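Local coordinates for protein cephalosporin acylase (Bacillus halodurans, PDB 2NLZ) that probably cleaves amide bonds by acyl transfer, as an N-terminal-nucleophile enzyme of the gamma-glutamyltranspeptidase family, at residues Q107-Y112 / F401-N406; S256-G261 / I282-E287; S372-N377 / H419-G424. The protein carries 1 engineered substitution. All blocks are in the same frame, centred on the assembly; numbering follows the deposited sequence.

Contact 1 (Q107-Y112 / F401-N406); sequences QELPPY and FSLDPN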
ATOM      1  N   GLN D 107     -12.325  27.126  36.744  1.00145.85           N
ATOM      2  CA  GLN D 107     -11.259  26.575  35.914  1.00136.97           C
ATOM      3  C   GLN D 107     -11.397  27.092  34.482  1.00127.94           C
ATOM      4  O   GLN D 107     -10.545  27.828  33.985  1.00121.70           O
ATOM      5  CB  GLN D 107     -11.301  25.044  35.944  1.00139.93           C
ATOM      6  CG  GLN D 107     -10.121  24.361  35.270  1.00143.37           C
ATOM      7  CD  GLN D 107      -8.862  24.395  36.114  1.00146.09           C
ATOM      8  OE1 GLN D 107      -8.595  23.468  36.876  1.00149.33           O
ATOM      9  NE2 GLN D 107      -8.087  25.462  35.986  1.00145.90           N
ATOM     10  N   GLU D 108     -12.480  26.688  33.830  1.00120.76           N
ATOM     11  CA  GLU D 108     -12.866  27.211  32.525  1.00112.01           C
ATOM     12  C   GLU D 108     -14.389  27.297  32.498  1.00 98.71           C
ATOM     13  O   GLU D 108     -15.064  26.519  33.171  1.00100.04           O
ATOM     14  CB  GLU D 108     -12.338  26.321  31.392  1.00116.52           C
ATOM     15  CG  GLU D 108     -12.754  24.852  31.475  1.00120.71           C
ATOM     16  CD  GLU D 108     -12.284  24.026  30.290  1.00117.02           C
ATOM     17  OE1 GLU D 108     -12.943  23.013  29.982  1.00121.33           O
ATOM     18  OE2 GLU D 108     -11.264  24.383  29.666  1.00114.90           O
ATOM     19  N   LEU D 109     -14.934  28.244  31.742  1.00 82.39           N
ATOM     20  CA  LEU D 109     -16.389  28.384  31.656  1.00 70.33           C
ATOM     21  C   LEU D 109     -17.015  27.236  30.834  1.00 65.37           C
ATOM     22  O   LEU D 109     -16.318  26.605  30.035  1.00 67.64           O
ATOM     23  CB  LEU D 109     -16.799  29.784  31.163  1.00 66.55           C
ATOM     24  CG  LEU D 109     -16.348  30.413  29.851  1.00 64.08           C
ATOM     25  CD1 LEU D 109     -17.350  31.482  29.470  1.00 62.30           C
ATOM     26  CD2 LEU D 109     -14.967  31.026  29.982  1.00 74.78           C
ATOM     27  N   PRO D 110     -18.320  26.948  31.041  1.00 59.97           N
ATOM     28  CA  PRO D 110     -18.922  25.744  30.464  1.00 59.62           C
ATOM     29  C   PRO D 110     -18.946  25.769  28.944  1.00 57.56           C
ATOM     30  O   PRO D 110     -19.032  26.838  28.347  1.00 62.49           O
ATOM     31  CB  PRO D 110     -20.354  25.772  31.005  1.00 56.47           C
ATOM     32  CG  PRO D 110     -20.618  27.200  31.266  1.00 59.41           C
ATOM     33  CD  PRO D 110     -19.319  27.730  31.789  1.00 61.33           C
ATOM     34  N   PRO D 111     -18.845  24.596  28.315  1.00 56.35           N
ATOM     35  CA  PRO D 111     -18.892  24.538  26.858  1.00 55.92           C
ATOM     36  C   PRO D 111     -20.271  24.883  26.269  1.00 53.49           C
ATOM     37  O   PRO D 111     -20.363  25.344  25.130  1.00 51.38           O
ATOM     38  CB  PRO D 111     -18.511  23.086  26.551  1.00 57.89           C
ATOM     39  CG  PRO D 111     -18.801  22.329  27.795  1.00 58.50           C
ATOM     40  CD  PRO D 111     -18.643  23.273  28.934  1.00 57.85           C
ATOM     41  N   TYR D 112     -21.328  24.681  27.050  1.00 50.46           N
ATOM     42  CA  TYR D 112     -22.687  24.792  26.534  1.00 52.30           C
ATOM     43  C   TYR D 112     -23.594  25.706  27.360  1.00 51.46           C
ATOM     44  O   TYR D 112     -23.317  25.984  28.530  1.00 58.43           O
ATOM     45  CB  TYR D 112     -23.291  23.393  26.396  1.00 51.81           C
ATOM     46  CG  TYR D 112     -22.438  22.481  25.538  1.00 54.71           C
ATOM     47  CD1 TYR D 112     -21.830  21.354  26.073  1.00 56.97           C
ATOM     48  CD2 TYR D 112     -22.208  22.772  24.188  1.00 62.33           C
ATOM     49  CE1 TYR D 112     -21.030  20.521  25.281  1.00 63.71           C
ATOM     50  CE2 TYR D 112     -21.419  21.948  23.390  1.00 59.46           C
ATOM     51  CZ  TYR D 112     -20.832  20.826  23.940  1.00 61.44           C
ATOM     52  OH  TYR D 112     -20.052  20.019  23.142  1.00 55.78           O
ATOM     53  N   PHE D 401     -11.820  31.632  26.439  1.00 42.40           N
ATOM     54  CA  PHE D 401     -11.314  32.557  27.448  1.00 43.41           C
ATOM     55  C   PHE D 401     -10.744  31.809  28.646  1.00 44.87           C
ATOM     56  O   PHE D 401     -11.273  30.774  29.050  1.00 47.09           O
ATOM     57  CB  PHE D 401     -12.434  33.476  27.947  1.00 41.01           C
ATOM     58  CG  PHE D 401     -12.712  34.668  27.058  1.00 39.73           C
ATOM     59  CD1 PHE D 401     -11.769  35.676  26.899  1.00 36.75           C
ATOM     60  CD2 PHE D 401     -13.946  34.805  26.427  1.00 30.50           C
ATOM     61  CE1 PHE D 401     -12.031  36.779  26.105  1.00 39.10           C
ATOM     62  CE2 PHE D 401     -14.222  35.908  25.631  1.00 33.57           C
ATOM     63  CZ  PHE D 401     -13.260  36.897  25.467  1.00 36.72           C
ATOM     64  N   SER D 402      -9.673  32.350  29.215  1.00 51.16           N
ATOM     65  CA  SER D 402      -9.084  31.799  30.428  1.00 50.82           C
ATOM     66  C   SER D 402      -9.709  32.463  31.644  1.00 51.90           C
ATOM     67  O   SER D 402     -10.072  33.637  31.602  1.00 48.73           O
ATOM     68  CB  SER D 402      -7.568  32.025  30.433  1.00 53.33           C
ATOM     69  OG  SER D 402      -6.939  31.363  31.520  1.00 56.25           O
ATOM     70  N   LEU D 403      -9.839  31.705  32.727  1.00 56.75           N
ATOM     71  CA  LEU D 403     -10.340  32.260  33.980  1.00 62.99           C
ATOM     72  C   LEU D 403      -9.219  32.463  35.003  1.00 70.14           C
ATOM     73  O   LEU D 403      -9.470  32.746  36.179  1.00 67.67           O
ATOM     74  CB  LEU D 403     -11.469  31.399  34.534  1.00 61.60           C
ATOM     75  CG  LEU D 403     -12.735  31.436  33.674  1.00 58.88           C
ATOM     76  CD1 LEU D 403     -13.804  30.498  34.212  1.00 58.18           C
ATOM     77  CD2 LEU D 403     -13.278  32.852  33.572  1.00 60.23           C
ATOM     78  N   ASP D 404      -7.985  32.312  34.527  1.00 79.78           N
ATOM     79  CA  ASP D 404      -6.784  32.664  35.268  1.00 91.40           C
ATOM     80  C   ASP D 404      -6.487  34.134  34.968  1.00 94.51           C
ATOM     81  O   ASP D 404      -6.169  34.481  33.828  1.00 96.84           O
ATOM     82  CB  ASP D 404      -5.617  31.761  34.837  1.00 96.18           C
ATOM     83  CG  ASP D 404      -4.294  32.133  35.495  1.00 99.37           C
ATOM     84  OD1 ASP D 404      -3.245  31.959  34.840  1.00 99.53           O
ATOM     85  OD2 ASP D 404      -4.289  32.586  36.659  1.00108.78           O
ATOM     86  N   PRO D 405      -6.598  35.002  35.994  1.00 96.80           N
ATOM     87  CA  PRO D 405      -6.477  36.457  35.863  1.00 93.15           C
ATOM     88  C   PRO D 405      -5.118  36.928  35.363  1.00 89.24           C
ATOM     89  O   PRO D 405      -5.013  38.021  34.810  1.00 86.05           O
ATOM     90  CB  PRO D 405      -6.694  36.959  37.294  1.00 97.72           C
ATOM     91  CG  PRO D 405      -7.390  35.851  37.997  1.00103.33           C
ATOM     92  CD  PRO D 405      -6.855  34.604  37.389  1.00102.49           C
ATOM     93  N   ASN D 406      -4.090  36.108  35.561  1.00 88.24           N
ATOM     94  CA  ASN D 406      -2.733  36.448  35.140  1.00 87.24           C
ATOM     95  C   ASN D 406      -2.409  36.053  33.698  1.00 80.64           C
ATOM     96  O   ASN D 406      -1.346  36.400  33.178  1.00 79.59           O
ATOM     97  CB  ASN D 406      -1.706  35.850  36.110  1.00 93.18           C
ATOM     98  CG  ASN D 406      -1.800  36.446  37.505  1.00 95.85           C
ATOM     99  OD1 ASN D 406      -1.726  35.732  38.499  1.00 99.43           O
ATOM    100  ND2 ASN D 406      -1.969  37.760  37.582  1.00100.44           N
TER
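Leu-403 lies across the main chain of Glu-108 and Leu-109, and this leucine laid on a peptide group is the centre of the contact. Its CA is 5.8 Å from the CA of Glu-108, and its CB bond points toward the other loop. With CG anti to its own carbonyl carbon (chi1 -68°), the branch swings over residues 107-109. CD1 of Leu-403 then sits over the flat face of the peptide that joins Glu-108 to Leu-109, 3.7 Å from Glu-108 C, rather than at an edge of it. Nearer the backbone, Leu-403 CB comes within 3.7 Å of Gln-107 O. CD1 of Leu-403 also reaches the base of the next side chain, 4.3 Å from Leu-109 CB.

Leu-109 takes up the second half of the contact. Its CG is held between the backbone N and the carbonyl carbon (chi1 57°), which carries the CD2 branch toward Phe-401. CD2 of Leu-109 is 3.8 Å from Phe-401 O and 4.1 Å from Phe-401 CB. The two side chains meet at an oblique angle near the root of the phenylalanine, whose ring leads away and packs on Thr-417. Helix 97-101 backs Leu-403 through Met-97 and Val-100, while Leu-109 O accepts a weak bond from His-399 ND1.

Both segments are irregular loops, one ahead of helix 122-133 and the other between strands 392-393 and 424-428, brought together across 288 intervening residues. Their meeting is a case of loops joined by van der Waals contact, methyls and methylenes resting on each other and on peptide atoms. No polar pair links the two segments directly, so what they give each other is mainly apolar fit.

Contact 2 (S256-G261 / I282-E287); sequences SIDYRG and IVKGFE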
ATOM      1  N   SER D 256       2.567  38.834   8.000  1.00 34.35           N
ATOM      2  CA  SER D 256       3.248  37.845   7.172  1.00 36.31           C
ATOM      3  C   SER D 256       4.671  37.505   7.596  1.00 36.52           C
ATOM      4  O   SER D 256       5.226  38.065   8.543  1.00 41.06           O
ATOM      5  CB  SER D 256       3.251  38.271   5.699  1.00 40.10           C
ATOM      6  OG  SER D 256       4.157  39.330   5.475  1.00 35.26           O
ATOM      7  N   ILE D 257       5.241  36.572   6.851  1.00 36.02           N
ATOM      8  CA  ILE D 257       6.568  36.050   7.075  1.00 34.02           C
ATOM      9  C   ILE D 257       7.112  35.810   5.679  1.00 40.05           C
ATOM     10  O   ILE D 257       6.346  35.451   4.776  1.00 43.45           O
ATOM     11  CB  ILE D 257       6.492  34.722   7.895  1.00 37.21           C
ATOM     12  CG1 ILE D 257       6.608  35.006   9.400  1.00 43.09           C
ATOM     13  CG2 ILE D 257       7.521  33.673   7.423  1.00 34.00           C
ATOM     14  CD1 ILE D 257       7.741  35.961   9.786  1.00 65.89           C
ATOM     15  N   ASP D 258       8.408  36.046   5.477  1.00 41.16           N
ATOM     16  CA  ASP D 258       9.044  35.629   4.237  1.00 35.77           C
ATOM     17  C   ASP D 258       9.432  34.175   4.390  1.00 34.57           C
ATOM     18  O   ASP D 258      10.301  33.852   5.194  1.00 32.14           O
ATOM     19  CB  ASP D 258      10.275  36.469   3.915  1.00 40.24           C
ATOM     20  CG  ASP D 258      10.851  36.158   2.538  1.00 42.16           C
ATOM     21  OD1 ASP D 258      11.481  35.086   2.362  1.00 36.79           O
ATOM     22  OD2 ASP D 258      10.682  36.996   1.630  1.00 50.75           O
ATOM     23  N   TYR D 259       8.767  33.298   3.643  1.00 35.06           N
ATOM     24  CA  TYR D 259       9.133  31.883   3.638  1.00 30.54           C
ATOM     25  C   TYR D 259       9.697  31.471   2.278  1.00 30.08           C
ATOM     26  O   TYR D 259       8.958  31.095   1.355  1.00 27.10           O
ATOM     27  CB  TYR D 259       7.968  30.975   4.070  1.00 25.60           C
ATOM     28  CG  TYR D 259       8.427  29.573   4.394  1.00 28.88           C
ATOM     29  CD1 TYR D 259       9.046  29.294   5.607  1.00 25.18           C
ATOM     30  CD2 TYR D 259       8.271  28.534   3.476  1.00 33.18           C
ATOM     31  CE1 TYR D 259       9.494  28.020   5.905  1.00 30.22           C
ATOM     32  CE2 TYR D 259       8.713  27.258   3.760  1.00 30.41           C
ATOM     33  CZ  TYR D 259       9.327  27.002   4.982  1.00 32.48           C
ATOM     34  OH  TYR D 259       9.780  25.730   5.292  1.00 23.73           O
ATOM     35  N   ARG D 260      11.027  31.560   2.186  1.00 36.34           N
ATOM     36  CA  ARG D 260      11.797  31.144   1.011  1.00 36.71           C
ATOM     37  C   ARG D 260      11.350  31.861  -0.254  1.00 37.27           C
ATOM     38  O   ARG D 260      11.184  31.236  -1.307  1.00 34.53           O
ATOM     39  CB  ARG D 260      11.749  29.618   0.840  1.00 35.64           C
ATOM     40  CG  ARG D 260      11.763  28.892   2.164  1.00 38.79           C
ATOM     41  CD  ARG D 260      12.328  27.523   2.054  1.00 38.16           C
ATOM     42  NE  ARG D 260      12.191  26.796   3.312  1.00 38.79           N
ATOM     43  CZ  ARG D 260      13.121  26.761   4.258  1.00 42.15           C
ATOM     44  NH1 ARG D 260      14.261  27.417   4.091  1.00 36.15           N
ATOM     45  NH2 ARG D 260      12.911  26.069   5.369  1.00 45.42           N
ATOM     46  N   GLY D 261      11.154  33.177  -0.126  1.00 38.47           N
ATOM     47  CA  GLY D 261      10.780  34.043  -1.252  1.00 41.94           C
ATOM     48  C   GLY D 261       9.306  34.400  -1.300  1.00 43.31           C
ATOM     49  O   GLY D 261       8.931  35.501  -1.735  1.00 40.09           O
ATOM     50  N   ILE D 282      10.666  29.669  12.662  1.00 38.39           N
ATOM     51  CA  ILE D 282      11.607  28.769  13.318  1.00 28.74           C
ATOM     52  C   ILE D 282      12.166  27.757  12.306  1.00 28.50           C
ATOM     53  O   ILE D 282      13.374  27.586  12.186  1.00 31.05           O
ATOM     54  CB  ILE D 282      10.937  28.029  14.503  1.00 26.23           C
ATOM     55  CG1 ILE D 282      10.535  29.014  15.603  1.00 26.63           C
ATOM     56  CG2 ILE D 282      11.879  27.020  15.096  1.00 10.32           C
ATOM     57  CD1 ILE D 282       9.509  28.474  16.593  1.00 22.72           C
ATOM     58  N   VAL D 283      11.278  27.118  11.555  1.00 27.30           N
ATOM     59  CA  VAL D 283      11.671  26.045  10.646  1.00 31.36           C
ATOM     60  C   VAL D 283      12.461  26.557   9.421  1.00 33.69           C
ATOM     61  O   VAL D 283      13.227  25.815   8.811  1.00 26.94           O
ATOM     62  CB  VAL D 283      10.438  25.172  10.250  1.00 28.73           C
ATOM     63  CG1 VAL D 283       9.909  25.513   8.853  1.00 28.28           C
ATOM     64  CG2 VAL D 283      10.779  23.712  10.339  1.00 25.29           C
ATOM     65  N   LYS D 284      12.275  27.838   9.106  1.00 35.23           N
ATOM     66  CA  LYS D 284      12.959  28.572   8.027  1.00 32.45           C
ATOM     67  C   LYS D 284      14.483  28.418   8.013  1.00 32.86           C
ATOM     68  O   LYS D 284      15.098  28.436   6.951  1.00 31.49           O
ATOM     69  CB  LYS D 284      12.642  30.054   8.210  1.00 39.41           C
ATOM     70  CG  LYS D 284      12.756  30.931   7.009  1.00 37.84           C
ATOM     71  CD  LYS D 284      11.875  32.153   7.248  1.00 56.63           C
ATOM     72  CE  LYS D 284      12.652  33.400   7.637  1.00 56.43           C
ATOM     73  NZ  LYS D 284      12.838  34.311   6.463  1.00 55.84           N
ATOM     74  N   GLY D 285      15.085  28.298   9.196  1.00 32.30           N
ATOM     75  CA  GLY D 285      16.538  28.210   9.329  1.00 31.71           C
ATOM     76  C   GLY D 285      17.145  26.863   8.977  1.00 37.20           C
ATOM     77  O   GLY D 285      18.358  26.749   8.826  1.00 38.00           O
ATOM     78  N   PHE D 286      16.309  25.837   8.864  1.00 41.54           N
ATOM     79  CA  PHE D 286      16.751  24.538   8.373  1.00 34.64           C
ATOM     80  C   PHE D 286      16.482  24.409   6.877  1.00 37.74           C
ATOM     81  O   PHE D 286      15.537  24.998   6.347  1.00 35.46           O
ATOM     82  CB  PHE D 286      16.001  23.410   9.078  1.00 36.61           C
ATOM     83  CG  PHE D 286      16.078  23.455  10.576  1.00 37.63           C
ATOM     84  CD1 PHE D 286      17.306  23.382  11.234  1.00 39.01           C
ATOM     85  CD2 PHE D 286      14.911  23.509  11.335  1.00 37.13           C
ATOM     86  CE1 PHE D 286      17.375  23.390  12.628  1.00 42.54           C
ATOM     87  CE2 PHE D 286      14.965  23.514  12.732  1.00 36.75           C
ATOM     88  CZ  PHE D 286      16.203  23.457  13.383  1.00 34.75           C
ATOM     89  N   GLU D 287      17.317  23.629   6.202  1.00 49.86           N
ATOM     90  CA  GLU D 287      17.043  23.215   4.830  1.00 58.58           C
ATOM     91  C   GLU D 287      16.354  21.846   4.893  1.00 55.42           C
ATOM     92  O   GLU D 287      16.392  21.180   5.932  1.00 51.18           O
ATOM     93  CB  GLU D 287      18.340  23.154   4.001  1.00 70.12           C
ATOM     94  CG  GLU D 287      19.189  24.437   3.992  1.00 84.31           C
ATOM     95  CD  GLU D 287      18.509  25.605   3.290  1.00 94.77           C
ATOM     96  OE1 GLU D 287      17.799  25.377   2.288  1.00 99.71           O
ATOM     97  OE2 GLU D 287      18.691  26.755   3.742  1.00 91.43           O
TER
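The end of strand 250-259 runs up to the end of helix 274-283, with the CA atoms of Tyr-259 and Lys-284 6.7 Å apart and a type I turn spanning Val-283 to Phe-286. The strand leaves through a hairpin to strand 262-266, where an Asx motif, Asp-258 OD1 accepting from Gly-261 N, shapes the turn. From this corner Arg-260, its backbone left-handed and its chain extended from CG to NE, reaches the carbonyls that follow the helix. NH2 of Arg-260 bonds to Phe-286 O at 3.0 Å, approaching almost straight on to the carbonyl (169°) but tilted 30° from the guanidinium plane. A weak bond joins Arg-260 NH1 to Lys-284 O. The positive group would probably be stabilised by these carbonyls, and its NE forms a salt bridge with Asp-457, which also bonds to Tyr-259 OH. CG of Arg-260 lies over one face of the Tyr-259 ring, toward its rim, and NH2 also donates to Tyr-259 OH, tilted 18° from the guanidinium plane. Val-283 CG1 meets the ring edge, 3.9 Å from Tyr-259 CE1. Lys-284, bent at chi3 and chi4, reaches back, and its NZ donates to Asp-258 O at 2.9 Å.

Contact 3 (S372-N377 / H419-G424); sequences SFIQSN and HTIIPG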
ATOM      1  N   SER D 372      -9.916  34.053   0.927  1.00 22.89           N
ATOM      2  CA  SER D 372      -9.843  33.021   1.943  1.00 16.37           C
ATOM      3  C   SER D 372     -10.880  33.361   3.010  1.00 19.05           C
ATOM      4  O   SER D 372     -10.747  34.370   3.694  1.00 24.87           O
ATOM      5  CB  SER D 372      -8.450  33.046   2.566  1.00 16.78           C
ATOM      6  OG  SER D 372      -8.223  31.959   3.446  1.00 27.04           O
ATOM      7  N   PHE D 373     -11.916  32.534   3.139  1.00 14.52           N
ATOM      8  CA  PHE D 373     -13.006  32.800   4.077  1.00 20.99           C
ATOM      9  C   PHE D 373     -13.217  31.624   4.985  1.00 24.15           C
ATOM     10  O   PHE D 373     -13.203  30.486   4.534  1.00 36.08           O
ATOM     11  CB  PHE D 373     -14.326  33.064   3.341  1.00 23.74           C
ATOM     12  CG  PHE D 373     -15.414  33.605   4.223  1.00 25.49           C
ATOM     13  CD1 PHE D 373     -15.584  34.978   4.376  1.00 23.18           C
ATOM     14  CD2 PHE D 373     -16.270  32.745   4.912  1.00 23.03           C
ATOM     15  CE1 PHE D 373     -16.589  35.485   5.201  1.00 13.75           C
ATOM     16  CE2 PHE D 373     -17.277  33.244   5.745  1.00 25.67           C
ATOM     17  CZ  PHE D 373     -17.444  34.612   5.881  1.00 30.23           C
ATOM     18  N   ILE D 374     -13.466  31.908   6.258  1.00 21.52           N
ATOM     19  CA  ILE D 374     -13.690  30.866   7.233  1.00 24.99           C
ATOM     20  C   ILE D 374     -14.663  31.343   8.325  1.00 29.06           C
ATOM     21  O   ILE D 374     -14.584  32.492   8.770  1.00 32.94           O
ATOM     22  CB  ILE D 374     -12.328  30.406   7.786  1.00 23.71           C
ATOM     23  CG1 ILE D 374     -12.451  29.168   8.666  1.00 36.12           C
ATOM     24  CG2 ILE D 374     -11.630  31.535   8.484  1.00 15.70           C
ATOM     25  CD1 ILE D 374     -11.155  28.413   8.785  1.00 42.97           C
ATOM     26  N   GLN D 375     -15.608  30.489   8.726  1.00 21.33           N
ATOM     27  CA  GLN D 375     -16.507  30.818   9.850  1.00 28.34           C
ATOM     28  C   GLN D 375     -16.837  29.600  10.701  1.00 27.65           C
ATOM     29  O   GLN D 375     -16.837  28.484  10.200  1.00 22.03           O
ATOM     30  CB  GLN D 375     -17.795  31.537   9.387  1.00 27.29           C
ATOM     31  CG  GLN D 375     -18.762  30.696   8.599  1.00 20.29           C
ATOM     32  CD  GLN D 375     -19.935  31.466   8.064  1.00 21.96           C
ATOM     33  OE1 GLN D 375     -19.830  32.651   7.761  1.00 27.35           O
ATOM     34  NE2 GLN D 375     -21.066  30.791   7.922  1.00  9.81           N
ATOM     35  N   SER D 376     -17.128  29.825  11.984  1.00 26.72           N
ATOM     36  CA  SER D 376     -17.396  28.730  12.913  1.00 32.00           C
ATOM     37  C   SER D 376     -18.254  29.116  14.122  1.00 32.77           C
ATOM     38  O   SER D 376     -18.265  30.266  14.557  1.00 35.61           O
ATOM     39  CB  SER D 376     -16.071  28.124  13.387  1.00 32.68           C
ATOM     40  OG  SER D 376     -16.232  27.211  14.452  1.00 40.91           O
ATOM     41  N   ASN D 377     -18.966  28.122  14.650  1.00 32.13           N
ATOM     42  CA  ASN D 377     -19.633  28.206  15.940  1.00 28.38           C
ATOM     43  C   ASN D 377     -18.747  27.675  17.064  1.00 31.50           C
ATOM     44  O   ASN D 377     -19.227  27.346  18.146  1.00 33.49           O
ATOM     45  CB  ASN D 377     -20.939  27.423  15.895  1.00 30.41           C
ATOM     46  CG  ASN D 377     -22.137  28.312  15.648  1.00 32.95           C
ATOM     47  OD1 ASN D 377     -21.981  29.488  15.343  1.00 27.83           O
ATOM     48  ND2 ASN D 377     -23.346  27.758  15.793  1.00 30.07           N
ATOM     49  N   HIS D 419      -8.727  33.144  19.032  1.00 31.64           N
ATOM     50  CA  HIS D 419      -9.643  32.553  18.056  1.00 32.79           C
ATOM     51  C   HIS D 419      -8.921  31.513  17.213  1.00 29.83           C
ATOM     52  O   HIS D 419      -7.823  31.767  16.735  1.00 33.70           O
ATOM     53  CB  HIS D 419     -10.219  33.646  17.155  1.00 29.29           C
ATOM     54  CG  HIS D 419     -11.682  33.497  16.890  1.00 25.84           C
ATOM     55  ND1 HIS D 419     -12.183  32.601  15.970  1.00 34.66           N
ATOM     56  CD2 HIS D 419     -12.752  34.130  17.420  1.00 32.04           C
ATOM     57  CE1 HIS D 419     -13.500  32.691  15.944  1.00 41.44           C
ATOM     58  NE2 HIS D 419     -13.873  33.610  16.816  1.00 34.55           N
ATOM     59  N   THR D 420      -9.544  30.352  17.029  1.00 26.91           N
ATOM     60  CA  THR D 420      -8.901  29.225  16.333  1.00 26.78           C
ATOM     61  C   THR D 420      -9.021  29.261  14.812  1.00 25.27           C
ATOM     62  O   THR D 420      -8.154  28.757  14.099  1.00 25.75           O
ATOM     63  CB  THR D 420      -9.450  27.874  16.816  1.00 31.17           C
ATOM     64  OG1 THR D 420     -10.881  27.853  16.670  1.00 20.59           O
ATOM     65  CG2 THR D 420      -9.049  27.634  18.268  1.00 25.98           C
ATOM     66  N   ILE D 421     -10.129  29.825  14.348  1.00 29.47           N
ATOM     67  CA  ILE D 421     -10.407  30.068  12.953  1.00 27.23           C
ATOM     68  C   ILE D 421      -9.337  30.942  12.303  1.00 31.19           C
ATOM     69  O   ILE D 421      -9.127  32.092  12.707  1.00 39.50           O
ATOM     70  CB  ILE D 421     -11.718  30.813  12.864  1.00 29.07           C
ATOM     71  CG1 ILE D 421     -12.894  29.873  12.967  1.00 18.89           C
ATOM     72  CG2 ILE D 421     -11.862  31.563  11.563  1.00 46.98           C
ATOM     73  CD1 ILE D 421     -14.155  30.685  12.807  1.00 44.19           C
ATOM     74  N   ILE D 422      -8.661  30.407  11.295  1.00 26.23           N
ATOM     75  CA  ILE D 422      -7.616  31.159  10.601  1.00 22.87           C
ATOM     76  C   ILE D 422      -7.603  30.959   9.074  1.00 26.36           C
ATOM     77  O   ILE D 422      -7.311  29.873   8.573  1.00 28.87           O
ATOM     78  CB  ILE D 422      -6.187  30.907  11.217  1.00 25.54           C
ATOM     79  CG1 ILE D 422      -5.760  29.430  11.124  1.00 25.23           C
ATOM     80  CG2 ILE D 422      -6.117  31.406  12.675  1.00 12.06           C
ATOM     81  CD1 ILE D 422      -4.275  29.195  11.397  1.00 16.60           C
ATOM     82  N   PRO D 423      -7.933  32.021   8.328  1.00 23.24           N
ATOM     83  CA  PRO D 423      -7.847  31.953   6.881  1.00 23.61           C
ATOM     84  C   PRO D 423      -6.456  32.382   6.436  1.00 28.57           C
ATOM     85  O   PRO D 423      -5.897  33.358   6.957  1.00 34.23           O
ATOM     86  CB  PRO D 423      -8.878  32.981   6.428  1.00 27.47           C
ATOM     87  CG  PRO D 423      -8.919  34.009   7.539  1.00 34.45           C
ATOM     88  CD  PRO D 423      -8.393  33.341   8.802  1.00 24.19           C
ATOM     89  N   GLY D 424      -5.892  31.659   5.482  1.00 29.04           N
ATOM     90  CA  GLY D 424      -4.533  31.946   5.056  1.00 27.02           C
ATOM     91  C   GLY D 424      -4.484  32.471   3.645  1.00 26.51           C
ATOM     92  O   GLY D 424      -5.375  32.200   2.844  1.00 25.08           O
TER
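Strand 370-376 is an inner strand of the beta core, and here one face of it meets the lead-in to strand 424-428. The touching parts run in nearly opposite directions, 173° apart, and the contact is wholly buried. Ser-372, Ile-374 and Ser-376 point their CB bonds toward the other segment, where Ile-421 and Pro-423 point back. Ile-374 and Ile-421 pass alongside, heading opposite ways. CG1 of Ile-374 stands anti to the backbone N (chi1 -171°), which leaves CG2 to meet the proline ring, 3.7 Å from Pro-423 CD, the isoleucine lying roughly perpendicular to the proline. Toward the other end of the strand, CG1 of Ile-421 lies 3.7 Å from Ser-376 CB.

Phe-373 and Gln-375 turn their CB bonds the opposite way and touch helix 47-61, so this strand is covered by that helix on one face and by the segment leading into strand 424-428 on the other. That layering is consistent with the alpha-beta-beta-alpha fold of N-terminal-nucleophile hydrolases. The far side of 419-424 has its own cover in helix 444-457, which meets Ile-422.

Near the start of the strand, Ser-372 OG donates to Gly-424 O at 2.9 Å, tilted 29° from the carbonyl plane. Tyr-360 OH shares a hydrogen bond with the same OG. With an alanine here, Gly-424 O would probably be left without this buried donor and Tyr-360 OH without this partner. Pro-423 CB adds an apolar touch beside the bond, 3.9 Å from Ser-372 CB.

The three contacts sample one chain from its middle to its margin. The centre of contact 3 lies about 3 Å from the centre of the chain, those of contacts 1 and 2 about 22 and 24 Å. Contact 2 is nested within the loop closed by contact 1, contacts 1 and 3 alternate along the sequence, and contact 3 opens after contact 2 has closed. Contacts 1 and 3 come within about 7 Å at their nearest atoms, 2 and 3 within about 10 Å, and 1 and 2 only within about 21 Å. In this family the catalytic nucleophile heads a strand of the central core; Gln-375 pairs with Val-359 at the start of strand 359-365, so contact 3 probably lies near the active site.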